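Local coordinates for protein alginate lyase, family PL7 (Zobellia galactanivorans, PDB 4BE3) that probably cleaves alginate by beta-elimination, acting from the chain end as an exolytic lyase of polysaccharide lyase family 7, at residues P76-A84 and A303-P311; Y125-V136 and Y173-L183. One frame throughout, in Å; residues are numbered along the deposited sequence.

How the contacts relate
From the N terminus the chain first enters contact 1 at 76-84, which leads into strand 80-90, and meets its partner only at 303-311, after 218 residues. Contact 2 lies within that loop: 125-136, the hairpin turn of strands 121-126 and 133-141 with its flanking strand ends, is met by 173-183 after 36 residues. The two are nested and do not cross. Contact 1 joins strands 80-90 and 295-306 inside the seven-stranded antiparallel sheet; contact 2 adds a short, weakly bonded strand about 181-182 to the other sheet of the beta jelly roll. Their centres are about 29 Å apart and they do not touch, yet strand 80-90 serves both, since V88 packs on Y125 and L183.

Contact 1: residues P76-A84 and A303-P311; sequences PETGGKLNA and ATLGSGSAP
Strands 80-84 and 303-306 run antiparallel, 4.7 Å apart at an angle of 165°, with K81-G306 and N83-T304 as hydrogen-bonded pairs and L82-L305 and A84-A303 as non-hydrogen-bonded pairs. N83 N lies 2.9 Å from T304 O, and K81 N lies 2.8 Å from G306 O where the strand is giving way to loop. The CB of K81 lies 3.4 Å from S307 O; from there CG stands anti to the backbone N (chi1 -177°) and a bend at chi3 brings K81 NZ to S309 OG, 2.8 Å away, a hydrogen bond. A water joins the same NZ to S307 O, a second link from this lysine to the loop after strand 303-306. On the face shared by L82 and L305, methyl CD1 of L82 meets CD2 of L305 at 3.8 Å. G80 and G308 pass closely, N to N 3.6 Å, and a water links T78 O to G308 N. L82 and L305 also pack on W14 of strand 14-17 and F256 of strand 254-258, joining this sheet to the facing one, while strand 187-194 flanks 80-84 on its other edge, pairing with G80, L82 and A84.

Contact 2: residues Y125-V136 and Y173-L183; sequences YKKFPGHTKGSV and YPEEPEDGIAL
Y125-V136 is a beta hairpin of the jelly roll whose second strand takes on a short, weakly bonded strand about 181-182 as an antiparallel neighbour. Backbone bonds join G134 and I181 both ways, and Y125 OH gives a further bond to I181 O at 2.8 Å; G134 N and Y125 OH reach that oxygen from opposite faces of its carbonyl plane. One carboxylate oxygen of E176 accepts two amides at the end of the hairpin loop. T132 N lies 2.9 Å from E176 OE1, nearly along its C-O axis. K133 N lies 3.0 Å from E176 OE1, above the carboxylate plane. K133 bends at chi3 and chi4 across the P177-G180 turn, and K133 NZ donates to E178 O at 3.1 Å. An alanine at K133 would strip this carbonyl of its lysine donor and would probably leave the turn less firmly held to the hairpin. CH-pi contacts line the loop side: P174 CD sits over one face of the F128 ring, P129 CD over a face of Y173. The imidazole of H131 is sandwiched, F128 CB lying 3.4 Å above one face and E176 CB 3.3 Å above the opposite one.

Contact 1: residues P76-A84 and A303-P311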
loop_
_atom_site.group_PDB
_atom_site.type_symbol
_atom_site.label_atom_id
_atom_site.label_comp_id
_atom_site.label_asym_id
_atom_site.label_seq_id
_atom_site.Cartn_x
_atom_site.Cartn_y
_atom_site.Cartn_z
ATOM N N PRO A 76 7.516 4.948 2.177
ATOM C CA PRO A 76 7.033 6.021 3.067
ATOM C C PRO A 76 6.138 7.012 2.367
ATOM O O PRO A 76 5.195 7.507 2.978
ATOM C CB PRO A 76 8.348 6.693 3.557
ATOM C CG PRO A 76 9.322 5.387 3.614
ATOM C CD PRO A 76 9.009 4.777 2.179
ATOM N N GLU A 77 6.410 7.309 1.069
ATOM C CA GLU A 77 5.558 8.236 0.391
ATOM C C GLU A 77 4.135 7.805 0.338
ATOM O O GLU A 77 3.245 8.697 0.230
ATOM C CB GLU A 77 6.053 8.337 -1.084
ATOM C CG GLU A 77 7.418 9.080 -1.187
ATOM C CD GLU A 77 8.638 8.165 -1.123
ATOM O OE1 GLU A 77 8.662 7.071 -0.493
ATOM O OE2 GLU A 77 9.689 8.577 -1.719
ATOM N N THR A 78 3.863 6.489 0.256
ATOM C CA THR A 78 2.442 6.137 0.171
ATOM C C THR A 78 1.894 5.874 1.559
ATOM O O THR A 78 0.714 5.891 1.736
ATOM C CB THR A 78 2.169 4.863 -0.713
ATOM O OG1 THR A 78 2.927 3.786 -0.165
ATOM C CG2 THR A 78 2.785 5.200 -2.093
ATOM N N GLY A 79 2.742 5.524 2.502
ATOM C CA GLY A 79 2.238 5.658 3.945
ATOM C C GLY A 79 1.581 4.482 4.513
ATOM O O GLY A 79 1.450 3.400 3.862
ATOM N N GLY A 80 1.240 4.618 5.825
ATOM C CA GLY A 80 0.615 3.511 6.493
ATOM C C GLY A 80 0.479 3.934 7.973
ATOM O O GLY A 80 1.219 4.837 8.413
ATOM N N LYS A 81 -0.406 3.293 8.665
ATOM C CA LYS A 81 -0.626 3.629 10.121
ATOM C C LYS A 81 -0.797 2.392 10.862
ATOM O O LYS A 81 -1.522 1.410 10.455
ATOM C CB LYS A 81 -1.900 4.494 10.207
ATOM C CG LYS A 81 -2.156 4.942 11.653
ATOM C CD LYS A 81 -3.537 5.637 11.800
ATOM C CE LYS A 81 -3.536 6.933 11.019
ATOM N NZ LYS A 81 -4.891 7.598 11.180
ATOM N N LEU A 82 -0.145 2.324 12.060
ATOM C CA LEU A 82 -0.295 1.209 12.910
ATOM C C LEU A 82 -0.730 1.764 14.291
ATOM O O LEU A 82 -0.099 2.707 14.801
ATOM C CB LEU A 82 1.061 0.481 13.107
ATOM C CG LEU A 82 1.082 -0.569 14.210
ATOM C CD1 LEU A 82 0.144 -1.812 13.828
ATOM C CD2 LEU A 82 2.564 -1.118 14.274
ATOM N N ASN A 83 -1.801 1.229 14.877
ATOM C CA ASN A 83 -2.211 1.571 16.237
ATOM C C ASN A 83 -2.146 0.373 17.114
ATOM O O ASN A 83 -2.688 -0.705 16.762
ATOM C CB ASN A 83 -3.734 2.008 16.200
ATOM C CG ASN A 83 -3.890 3.463 15.757
ATOM O OD1 ASN A 83 -3.756 4.386 16.600
ATOM N ND2 ASN A 83 -3.942 3.696 14.535
ATOM N N ALA A 84 -1.534 0.498 18.323
ATOM C CA ALA A 84 -1.520 -0.566 19.216
ATOM C C ALA A 84 -1.836 -0.137 20.659
ATOM O O ALA A 84 -1.551 0.960 21.049
ATOM C CB ALA A 84 -0.135 -1.245 19.245
ATOM N N ALA A 303 -4.518 -4.062 17.878
ATOM C CA ALA A 303 -3.404 -3.915 16.883
ATOM C C ALA A 303 -4.196 -3.655 15.583
ATOM O O ALA A 303 -4.877 -4.584 15.059
ATOM C CB ALA A 303 -2.612 -5.189 16.789
ATOM N N THR A 304 -4.114 -2.456 15.043
ATOM C CA THR A 304 -4.880 -2.101 13.824
ATOM C C THR A 304 -3.960 -1.521 12.813
ATOM O O THR A 304 -3.283 -0.522 13.143
ATOM C CB THR A 304 -5.936 -1.034 14.243
ATOM O OG1 THR A 304 -6.727 -1.739 15.225
ATOM C CG2 THR A 304 -6.919 -0.630 13.091
ATOM N N LEU A 305 -4.103 -1.948 11.551
ATOM C CA LEU A 305 -3.405 -1.330 10.416
ATOM C C LEU A 305 -4.338 -0.435 9.680
ATOM O O LEU A 305 -5.526 -0.821 9.506
ATOM C CB LEU A 305 -2.875 -2.447 9.486
ATOM C CG LEU A 305 -1.871 -3.376 10.174
ATOM C CD1 LEU A 305 -1.663 -4.686 9.431
ATOM C CD2 LEU A 305 -0.452 -2.546 10.119
ATOM N N GLY A 306 -3.884 0.696 9.193
ATOM C CA GLY A 306 -4.759 1.539 8.263
ATOM C C GLY A 306 -3.855 2.424 7.411
ATOM O O GLY A 306 -2.624 2.216 7.290
ATOM N N SER A 307 -4.514 3.349 6.715
ATOM C CA SER A 307 -3.767 4.137 5.821
ATOM C C SER A 307 -3.209 5.334 6.678
ATOM O O SER A 307 -3.781 5.776 7.641
ATOM C CB SER A 307 -4.692 4.356 4.551
ATOM O OG SER A 307 -5.472 5.234 5.096
ATOM N N GLY A 308 -2.072 5.849 6.210
ATOM C CA GLY A 308 -1.515 7.093 6.721
ATOM C C GLY A 308 -2.546 8.244 6.581
ATOM O O GLY A 308 -3.384 8.261 5.601
ATOM N N SER A 309 -2.553 9.178 7.509
ATOM C CA SER A 309 -3.468 10.321 7.436
ATOM C C SER A 309 -2.836 11.612 7.818
ATOM O O SER A 309 -1.962 11.703 8.635
ATOM C CB SER A 309 -4.730 10.075 8.272
ATOM O OG SER A 309 -4.457 9.886 9.643
ATOM N N ALA A 310 -3.351 12.705 7.240
ATOM C CA ALA A 310 -2.857 14.101 7.538
ATOM C C ALA A 310 -3.140 14.365 9.010
ATOM O O ALA A 310 -4.236 14.143 9.450
ATOM C CB ALA A 310 -3.704 15.091 6.676
ATOM N N PRO A 311 -2.124 14.760 9.817
ATOM C CA PRO A 311 -2.565 15.091 11.217
ATOM C C PRO A 311 -3.601 16.310 11.186
ATOM O O PRO A 311 -3.373 17.252 10.410
ATOM C CB PRO A 311 -1.244 15.449 11.924
ATOM C CG PRO A 311 -0.156 14.965 10.986
ATOM C CD PRO A 311 -0.706 15.069 9.576
HETATM O O HOH W 1 -1.408 5.276 3.469
HETATM O O HOH W 2 -6.068 5.751 9.031
#

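Contact 2: residues Y125-V136 and Y173-L183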
loop_
_atom_site.group_PDB
_atom_site.type_symbol
_atom_site.label_atom_id
_atom_site.label_comp_id
_atom_site.label_asym_id
_atom_site.label_seq_id
_atom_site.Cartn_x
_atom_site.Cartn_y
_atom_site.Cartn_z
ATOM N N TYR A 125 10.433 -0.922 25.237
ATOM C CA TYR A 125 10.080 -0.752 26.670
ATOM C C TYR A 125 11.335 -1.400 27.335
ATOM O O TYR A 125 11.722 -2.519 26.995
ATOM C CB TYR A 125 8.793 -1.541 27.005
ATOM C CG TYR A 125 8.605 -1.584 28.525
ATOM C CD1 TYR A 125 9.242 -2.548 29.332
ATOM C CD2 TYR A 125 7.813 -0.610 29.132
ATOM C CE1 TYR A 125 9.034 -2.530 30.701
ATOM C CE2 TYR A 125 7.535 -0.612 30.517
ATOM C CZ TYR A 125 8.219 -1.557 31.259
ATOM O OH TYR A 125 8.051 -1.501 32.657
ATOM N N LYS A 126 11.956 -0.643 28.286
ATOM C CA LYS A 126 13.148 -1.171 28.983
ATOM C C LYS A 126 12.949 -0.965 30.516
ATOM O O LYS A 126 12.514 0.141 30.951
ATOM C CB LYS A 126 14.300 -0.358 28.483
ATOM C CG LYS A 126 15.651 -0.765 29.270
ATOM C CD LYS A 126 16.781 0.016 28.581
ATOM C CE LYS A 126 18.071 -0.152 29.486
ATOM N NZ LYS A 126 19.218 0.616 28.826
ATOM N N LYS A 127 13.262 -2.006 31.300
ATOM C CA LYS A 127 13.055 -1.808 32.761
ATOM C C LYS A 127 14.209 -2.559 33.431
ATOM O O LYS A 127 14.399 -3.728 33.247
ATOM C CB LYS A 127 11.675 -2.338 33.226
ATOM C CG LYS A 127 11.450 -1.984 34.744
ATOM C CD LYS A 127 10.251 -2.698 35.328
ATOM C CE LYS A 127 10.532 -4.148 35.594
ATOM N NZ LYS A 127 11.696 -4.369 36.609
ATOM N N PHE A 128 14.983 -1.805 34.250
ATOM C CA PHE A 128 16.047 -2.505 35.020
ATOM C C PHE A 128 15.508 -3.448 36.070
ATOM O O PHE A 128 14.393 -3.307 36.601
ATOM C CB PHE A 128 16.880 -1.413 35.722
ATOM C CG PHE A 128 17.686 -0.547 34.698
ATOM C CD1 PHE A 128 18.913 -1.059 34.189
ATOM C CD2 PHE A 128 17.172 0.676 34.243
ATOM C CE1 PHE A 128 19.666 -0.295 33.285
ATOM C CE2 PHE A 128 17.908 1.433 33.273
ATOM C CZ PHE A 128 19.139 0.951 32.740
ATOM N N PRO A 129 16.304 -4.457 36.402
ATOM C CA PRO A 129 15.829 -5.432 37.334
ATOM C C PRO A 129 15.512 -4.754 38.670
ATOM O O PRO A 129 16.249 -3.881 39.117
ATOM C CB PRO A 129 17.103 -6.264 37.607
ATOM C CG PRO A 129 17.815 -6.319 36.204
ATOM C CD PRO A 129 17.548 -4.884 35.706
ATOM N N GLY A 130 14.440 -5.221 39.299
ATOM C CA GLY A 130 14.058 -4.606 40.617
ATOM C C GLY A 130 13.290 -3.316 40.518
ATOM O O GLY A 130 12.577 -3.049 41.452
ATOM N N HIS A 131 13.311 -2.554 39.404
ATOM C CA HIS A 131 12.573 -1.338 39.307
ATOM C C HIS A 131 11.098 -1.585 39.153
ATOM O O HIS A 131 10.706 -2.623 38.590
ATOM C CB HIS A 131 13.008 -0.456 38.070
ATOM C CG HIS A 131 14.373 0.169 38.268
ATOM N ND1 HIS A 131 14.972 0.996 37.354
ATOM C CD2 HIS A 131 15.245 0.046 39.337
ATOM C CE1 HIS A 131 16.197 1.359 37.852
ATOM N NE2 HIS A 131 16.349 0.793 39.057
ATOM N N THR A 132 10.299 -0.636 39.656
ATOM C CA THR A 132 8.837 -0.747 39.390
ATOM C C THR A 132 8.576 -0.091 38.013
ATOM O O THR A 132 7.782 -0.628 37.237
ATOM C CB THR A 132 8.042 -0.033 40.486
ATOM O OG1 THR A 132 8.278 -0.806 41.693
ATOM C CG2 THR A 132 6.541 -0.057 40.165
ATOM N N LYS A 133 9.221 1.026 37.712
ATOM C CA LYS A 133 8.833 1.739 36.475
ATOM C C LYS A 133 9.950 1.504 35.491
ATOM O O LYS A 133 11.165 1.597 35.818
ATOM C CB LYS A 133 8.776 3.267 36.691
ATOM C CG LYS A 133 7.592 3.503 37.605
ATOM C CD LYS A 133 7.330 4.934 37.789
ATOM C CE LYS A 133 7.976 5.463 38.996
ATOM N NZ LYS A 133 6.934 6.352 39.592
ATOM N N GLY A 134 9.527 1.314 34.230
ATOM C CA GLY A 134 10.470 1.179 33.114
ATOM C C GLY A 134 10.288 2.431 32.204
ATOM O O GLY A 134 9.495 3.343 32.514
ATOM N N SER A 135 10.978 2.423 31.052
ATOM C CA SER A 135 10.967 3.560 30.179
ATOM C C SER A 135 10.419 3.023 28.822
ATOM O O SER A 135 10.615 1.871 28.428
ATOM C CB SER A 135 12.404 4.038 29.894
ATOM O OG SER A 135 13.029 4.506 31.124
ATOM N N VAL A 136 9.804 3.954 28.141
ATOM C CA VAL A 136 9.396 3.712 26.693
ATOM C C VAL A 136 10.144 4.723 25.885
ATOM O O VAL A 136 10.202 5.944 26.244
ATOM C CB VAL A 136 7.892 3.993 26.535
ATOM C CG1 VAL A 136 7.521 3.912 24.987
ATOM C CG2 VAL A 136 7.093 2.838 27.245
ATOM N N TYR A 173 22.414 -0.223 38.665
ATOM C CA TYR A 173 21.450 0.357 37.699
ATOM C C TYR A 173 21.267 1.824 38.018
ATOM O O TYR A 173 21.432 2.238 39.199
ATOM C CB TYR A 173 20.090 -0.359 37.893
ATOM C CG TYR A 173 20.279 -1.838 37.868
ATOM C CD1 TYR A 173 21.068 -2.440 36.871
ATOM C CD2 TYR A 173 19.705 -2.652 38.858
ATOM C CE1 TYR A 173 21.264 -3.838 36.871
ATOM C CE2 TYR A 173 19.889 -4.047 38.866
ATOM C CZ TYR A 173 20.709 -4.633 37.909
ATOM O OH TYR A 173 21.014 -5.943 37.897
ATOM N N PRO A 174 20.893 2.606 37.036
ATOM C CA PRO A 174 20.520 4.005 37.345
ATOM C C PRO A 174 19.239 3.943 38.209
ATOM O O PRO A 174 18.597 2.831 38.341
ATOM C CB PRO A 174 20.077 4.601 36.020
ATOM C CG PRO A 174 20.158 3.539 34.991
ATOM C CD PRO A 174 20.647 2.208 35.594
ATOM N N GLU A 175 18.860 5.057 38.757
ATOM C CA GLU A 175 17.627 4.984 39.566
ATOM C C GLU A 175 16.399 4.852 38.609
ATOM O O GLU A 175 16.484 5.115 37.397
ATOM C CB GLU A 175 17.458 6.191 40.392
ATOM C CG GLU A 175 17.106 7.348 39.585
ATOM C CD GLU A 175 16.941 8.639 40.474
ATOM O OE1 GLU A 175 17.535 8.739 41.567
ATOM O OE2 GLU A 175 16.248 9.589 40.049
ATOM N N GLU A 176 15.326 4.380 39.136
ATOM C CA GLU A 176 14.130 4.150 38.248
ATOM C C GLU A 176 13.638 5.500 37.770
ATOM O O GLU A 176 13.709 6.527 38.521
ATOM C CB GLU A 176 13.043 3.261 38.881
ATOM C CG GLU A 176 12.202 4.069 39.728
ATOM C CD GLU A 176 11.053 3.307 40.346
ATOM O OE1 GLU A 176 10.752 2.220 39.976
ATOM O OE2 GLU A 176 10.413 3.886 41.258
ATOM N N PRO A 177 13.099 5.542 36.526
ATOM C CA PRO A 177 12.622 6.801 36.029
ATOM C C PRO A 177 11.334 7.142 36.774
ATOM O O PRO A 177 10.352 6.353 36.732
ATOM C CB PRO A 177 12.341 6.474 34.544
ATOM C CG PRO A 177 12.102 4.985 34.443
ATOM C CD PRO A 177 13.133 4.471 35.490
ATOM N N GLU A 178 11.266 8.330 37.289
ATOM C CA GLU A 178 10.052 8.752 38.022
ATOM C C GLU A 178 8.838 8.887 37.135
ATOM O O GLU A 178 7.721 8.522 37.550
ATOM C CB GLU A 178 10.332 10.115 38.724
ATOM C CG GLU A 178 9.082 10.980 38.950
ATOM C CD GLU A 178 8.172 10.434 40.047
ATOM O OE1 GLU A 178 8.714 9.860 41.009
ATOM O OE2 GLU A 178 6.921 10.594 39.929
ATOM N N ASP A 179 9.054 9.247 35.881
ATOM C CA ASP A 179 7.884 9.390 35.030
ATOM C C ASP A 179 7.662 8.074 34.180
ATOM O O ASP A 179 6.963 8.121 33.184
ATOM C CB ASP A 179 8.085 10.574 34.064
ATOM C CG ASP A 179 9.333 10.429 33.196
ATOM O OD1 ASP A 179 10.375 9.823 33.696
ATOM O OD2 ASP A 179 9.308 10.835 31.957
ATOM N N GLY A 180 8.209 6.940 34.562
ATOM C CA GLY A 180 8.051 5.741 33.662
ATOM C C GLY A 180 6.764 4.931 33.786
ATOM O O GLY A 180 5.777 5.322 34.443
ATOM N N ILE A 181 6.829 3.739 33.197
ATOM C CA ILE A 181 5.618 2.891 32.947
ATOM C C ILE A 181 5.943 1.564 33.594
ATOM O O ILE A 181 6.971 0.989 33.313
ATOM C CB ILE A 181 5.386 2.729 31.394
ATOM C CG1 ILE A 181 5.191 4.128 30.737
ATOM C CG2 ILE A 181 4.200 1.723 31.227
ATOM C CD1 ILE A 181 3.969 4.953 31.210
ATOM N N ALA A 182 5.043 1.080 34.469
ATOM C CA ALA A 182 5.218 -0.215 35.184
ATOM C C ALA A 182 4.959 -1.439 34.256
ATOM O O ALA A 182 4.223 -1.333 33.261
ATOM C CB ALA A 182 4.217 -0.228 36.422
ATOM N N LEU A 183 5.489 -2.583 34.595
ATOM C CA LEU A 183 4.942 -3.829 33.991
ATOM C C LEU A 183 3.505 -3.921 34.270
ATOM O O LEU A 183 3.040 -3.590 35.384
ATOM C CB LEU A 183 5.645 -5.102 34.581
ATOM C CG LEU A 183 7.183 -5.116 34.314
ATOM C CD1 LEU A 183 7.708 -6.363 34.977
ATOM C CD2 LEU A 183 7.458 -5.128 32.752
HETATM O O HOH W 3 6.722 -3.022 37.291
#